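Local coordinates for peptidase M42 (Thaumarchaeota archaeon SCGC AB-539-E09, PDB 5DS0), which probably acts as a metal-dependent aminopeptidase of the M42 family, carrying two cobalt ions at its active site and assembling into a twelve-subunit TET particle, at residues C[172-177]-C[329-334]; C[252-257]-C[318-323]. One frame throughout, in Å; residues are numbered along the deposited sequence.

Contact 1 (C[172-177]-C[329-334])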
# COMPACT_ATOMS: atom_id res chain seq x y z
N ARG C 172 -20.94 -17.38 43.35
CA ARG C 172 -21.05 -18.32 42.23
C ARG C 172 -19.79 -18.41 41.35
O ARG C 172 -19.54 -19.45 40.76
CB ARG C 172 -22.22 -17.93 41.32
CG ARG C 172 -23.57 -18.42 41.77
CD ARG C 172 -24.63 -18.23 40.69
NE ARG C 172 -24.60 -16.89 40.07
CZ ARG C 172 -25.26 -15.81 40.49
NH1 ARG C 172 -26.03 -15.86 41.58
NH2 ARG C 172 -25.15 -14.67 39.82
N VAL C 173 -19.02 -17.32 41.27
CA VAL C 173 -17.95 -17.17 40.28
C VAL C 173 -16.64 -16.73 40.90
O VAL C 173 -16.58 -15.74 41.61
CB VAL C 173 -18.32 -16.10 39.25
CG1 VAL C 173 -17.16 -15.81 38.33
CG2 VAL C 173 -19.55 -16.52 38.45
N ALA C 174 -15.59 -17.49 40.62
CA ALA C 174 -14.27 -17.24 41.18
C ALA C 174 -13.47 -16.32 40.27
O ALA C 174 -13.54 -16.46 39.05
CB ALA C 174 -13.52 -18.55 41.37
N MSE C 175 -12.71 -15.41 40.87
CA MSE C 175 -11.95 -14.42 40.12
C MSE C 175 -10.53 -14.41 40.60
O MSE C 175 -10.28 -14.29 41.79
CB MSE C 175 -12.55 -13.05 40.35
CG MSE C 175 -11.88 -11.95 39.53
SE MSE C 175 -12.91 -10.28 39.82
CE MSE C 175 -11.90 -8.94 38.79
N GLY C 176 -9.59 -14.52 39.66
CA GLY C 176 -8.18 -14.53 39.98
C GLY C 176 -7.34 -15.08 38.86
O GLY C 176 -7.80 -15.21 37.72
N LYS C 177 -6.07 -15.33 39.15
CA LYS C 177 -5.13 -15.78 38.11
C LYS C 177 -4.88 -17.26 38.25
O LYS C 177 -5.34 -17.90 39.20
CB LYS C 177 -3.81 -15.04 38.23
CG LYS C 177 -2.96 -15.46 39.43
CD LYS C 177 -1.63 -14.74 39.45
CE LYS C 177 -0.88 -14.97 40.75
NZ LYS C 177 -0.20 -16.29 40.73
N GLY C 329 -8.97 -13.98 35.48
CA GLY C 329 -9.94 -14.79 34.75
C GLY C 329 -11.12 -15.09 35.64
O GLY C 329 -11.08 -14.78 36.81
N LEU C 330 -12.16 -15.70 35.07
CA LEU C 330 -13.35 -16.07 35.84
C LEU C 330 -13.74 -17.50 35.53
O LEU C 330 -13.66 -17.92 34.39
CB LEU C 330 -14.51 -15.17 35.46
CG LEU C 330 -14.27 -13.68 35.63
CD1 LEU C 330 -15.35 -12.89 34.93
CD2 LEU C 330 -14.22 -13.32 37.10
N LEU C 331 -14.18 -18.23 36.54
CA LEU C 331 -14.81 -19.53 36.31
C LEU C 331 -15.94 -19.79 37.29
O LEU C 331 -16.03 -19.13 38.31
CB LEU C 331 -13.76 -20.66 36.33
CG LEU C 331 -12.90 -20.90 37.56
CD1 LEU C 331 -13.70 -21.52 38.70
CD2 LEU C 331 -11.76 -21.83 37.21
N SER C 332 -16.78 -20.78 36.97
CA SER C 332 -17.94 -21.13 37.78
C SER C 332 -17.61 -22.21 38.82
O SER C 332 -17.08 -23.26 38.48
CB SER C 332 -19.06 -21.64 36.88
OG SER C 332 -20.04 -22.34 37.61
N LEU C 333 -17.93 -21.95 40.08
CA LEU C 333 -17.71 -22.93 41.15
C LEU C 333 -18.62 -24.14 40.98
O LEU C 333 -18.27 -25.24 41.40
CB LEU C 333 -17.94 -22.32 42.52
CG LEU C 333 -16.92 -21.24 42.86
CD1 LEU C 333 -17.27 -20.63 44.20
CD2 LEU C 333 -15.50 -21.80 42.88
N LYS C 334 -19.78 -23.92 40.38
CA LYS C 334 -20.70 -24.99 40.07
C LYS C 334 -20.12 -25.94 39.02
O LYS C 334 -20.19 -27.16 39.20
CB LYS C 334 -22.01 -24.41 39.57
CG LYS C 334 -23.11 -25.44 39.42
CD LYS C 334 -24.28 -24.87 38.65
CE LYS C 334 -25.31 -25.95 38.40
NZ LYS C 334 -26.34 -25.52 37.41

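Contact 2 (C[252-257]-C[318-323])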
# COMPACT_ATOMS: atom_id res chain seq x y z
N ALA C 252 -15.60 -21.39 19.89
CA ALA C 252 -15.56 -21.60 21.36
C ALA C 252 -16.93 -22.05 21.83
O ALA C 252 -17.79 -21.25 22.18
CB ALA C 252 -15.14 -20.33 22.08
N LEU C 253 -17.13 -23.36 21.81
CA LEU C 253 -18.41 -23.95 22.12
C LEU C 253 -18.85 -23.79 23.58
O LEU C 253 -20.05 -23.72 23.83
CB LEU C 253 -18.41 -25.44 21.76
CG LEU C 253 -18.44 -25.74 20.25
CD1 LEU C 253 -17.82 -27.10 19.96
CD2 LEU C 253 -19.85 -25.62 19.67
N THR C 254 -17.91 -23.74 24.53
CA THR C 254 -18.27 -23.84 25.94
C THR C 254 -18.70 -22.52 26.55
O THR C 254 -18.24 -21.46 26.14
CB THR C 254 -17.13 -24.41 26.80
OG1 THR C 254 -15.95 -23.63 26.62
CG2 THR C 254 -16.84 -25.83 26.41
N LYS C 255 -19.61 -22.62 27.51
CA LYS C 255 -20.13 -21.48 28.24
C LYS C 255 -19.93 -21.68 29.73
O LYS C 255 -20.13 -22.78 30.25
CB LYS C 255 -21.62 -21.31 27.93
CG LYS C 255 -21.92 -21.08 26.46
CD LYS C 255 -23.36 -20.69 26.21
CE LYS C 255 -23.58 -20.16 24.80
NZ LYS C 255 -22.97 -18.83 24.55
N MSE C 256 -19.54 -20.63 30.41
CA MSE C 256 -19.32 -20.71 31.84
C MSE C 256 -20.65 -20.92 32.49
O MSE C 256 -21.61 -20.19 32.23
CB MSE C 256 -18.66 -19.43 32.33
CG MSE C 256 -18.31 -19.50 33.81
SE MSE C 256 -17.68 -17.75 34.43
CE MSE C 256 -19.36 -16.72 34.51
N GLY C 257 -20.73 -21.94 33.34
CA GLY C 257 -21.95 -22.24 34.09
C GLY C 257 -22.83 -23.33 33.51
O GLY C 257 -23.77 -23.76 34.16
N THR C 318 -12.68 -30.43 30.91
CA THR C 318 -12.36 -29.02 31.09
C THR C 318 -13.35 -28.25 31.92
O THR C 318 -14.53 -28.57 31.95
CB THR C 318 -12.28 -28.29 29.73
OG1 THR C 318 -13.56 -28.36 29.09
CG2 THR C 318 -11.23 -28.93 28.83
N ILE C 319 -12.86 -27.23 32.61
CA ILE C 319 -13.71 -26.23 33.23
C ILE C 319 -13.68 -24.95 32.39
O ILE C 319 -12.63 -24.34 32.23
CB ILE C 319 -13.27 -25.89 34.66
CG1 ILE C 319 -13.47 -27.09 35.59
CG2 ILE C 319 -14.08 -24.72 35.20
CD1 ILE C 319 -12.24 -27.95 35.71
N PRO C 320 -14.84 -24.54 31.86
CA PRO C 320 -14.86 -23.32 31.07
C PRO C 320 -14.44 -22.13 31.91
O PRO C 320 -14.98 -21.94 33.01
CB PRO C 320 -16.31 -23.19 30.63
CG PRO C 320 -16.86 -24.57 30.72
CD PRO C 320 -16.13 -25.24 31.84
N THR C 321 -13.48 -21.37 31.39
CA THR C 321 -12.84 -20.27 32.09
C THR C 321 -12.75 -19.09 31.14
O THR C 321 -12.42 -19.26 29.99
CB THR C 321 -11.42 -20.65 32.53
OG1 THR C 321 -11.49 -21.83 33.36
CG2 THR C 321 -10.75 -19.53 33.29
N ARG C 322 -13.09 -17.90 31.62
CA ARG C 322 -13.00 -16.69 30.81
C ARG C 322 -11.68 -16.00 31.07
O ARG C 322 -11.23 -15.93 32.21
CB ARG C 322 -14.14 -15.74 31.16
CG ARG C 322 -15.53 -16.32 30.95
CD ARG C 322 -16.58 -15.27 31.27
NE ARG C 322 -17.97 -15.70 31.04
CZ ARG C 322 -19.04 -14.96 31.35
NH1 ARG C 322 -18.90 -13.75 31.89
NH2 ARG C 322 -20.26 -15.42 31.13
N HIS C 323 -11.03 -15.53 30.02
CA HIS C 323 -9.80 -14.76 30.10
C HIS C 323 -8.60 -15.50 30.69
O HIS C 323 -7.92 -15.00 31.61
CB HIS C 323 -10.06 -13.45 30.86
CG HIS C 323 -11.41 -12.86 30.59
ND1 HIS C 323 -11.80 -12.46 29.33
CD2 HIS C 323 -12.45 -12.61 31.41
CE1 HIS C 323 -13.04 -12.00 29.39
NE2 HIS C 323 -13.45 -12.07 30.64

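Contact 1 (C[172-177]-C[329-334])
Ala174 and Leu331 exchange two backbone hydrogen bonds, Ala174 N to Leu331 O at 2.9 Å and Leu331 N to Ala174 O at 3.1 Å, in an antiparallel ladder of the mixed sheet of the M42 catalytic domain. Gly176 and Gly329 form the next such pair, with Gly329 N 2.8 Å from Gly176 O. At the other end Leu333, the first residue of helix 333-349, gives its N-H almost straight to Arg172 O (3.1 Å, 167° at the hydrogen), which satisfies a first-turn donor that the helix itself cannot. Ser332 OG takes up another, the N-H of Asp335, as N-cap, and Ser332 O accepts from Thr336 OG1. Met175 and Leu330, a non-hydrogen-bonded pair, turn backbone polar groups outward, Met175 bonding with Ser166 and Leu330 with Arg322, while Arg172 and Val173 make a classic beta bulge against Ile168. On the face of Val173 and Met175, which packs on a second subunit, the selenomethionine Met175 runs alongside Leu330, CG to CD2 3.6 Å. On the other face, covered by helix 179-197, Leu331 CG sits between backbone N and carbonyl carbon (chi1 59°), bending the side chain back until CD1 reaches Ala174 CB, 4.0 Å away.

Contact 2 (C[252-257]-C[318-323])
Pro320 meets the loop 252-257 with the outer carbons of its ring. Its CG lies 3.9 Å from Thr254 CB, the two side chains crossing at about a right angle, and 3.8 Å from Lys255 O, a carbonyl that accepts a hydrogen bond from Gln291 NE2. Ring atom CB continues the packing onto Met256 CA at 4.1 Å. Thr321 points away from the loop, and its OG1 donates to Ile319 O at 3.0 Å from well above the carbonyl plane. These residues belong to strand 314-322, which in the mixed sheet of the catalytic domain runs parallel to strand 232-240 and antiparallel to strands 329-332 and 261-263; the loop packs on it through side chains rather than extending the sheet. Arg322 next reaches out with its chain extended from CG to NE, and the selenomethionine Met256 crosses it: a bend at chi3 (74°) sets the methyl CE over the centre of one guanidinium face, 3.6 Å from CZ. Arg322 NH1 forms a salt bridge with Asp139 of a second subunit, while NH2 pairs with Asp243, whose OD2 also accepts the N-H of Met256. A leucine in place of Arg322 would probably leave Asp139 of the second subunit and Asp243 each without this cationic mate and the Met256 methyl without its flat support. At His323, Arg322 CB sits 3.5 Å above one ring face, offset toward the rim, and His323 NE2 hydrogen-bonds to Asp139 of the second subunit.

Following the chain from the N terminus, 172-177 is the first of the four segments to be reached; then come helix 179-197, strand 232-240 and the loop 252-257. Contact 2 closes a loop of 60 residues when strand 314-322 packs against it; soon afterwards strand 329-332 returns to 172-177 and contact 1 closes the wider loop of 151 residues, within which the first lies whole. Strands 314-322 and 329-332 are consecutive in the chain and antiparallel neighbours in the sheet, and the contact centres lie about 11 Å apart. Met256 bridges them directly, its CG 3.7 Å from Ser332 N. Both contacts also touch the second subunit, tying sheet and loop to the particle's assembly.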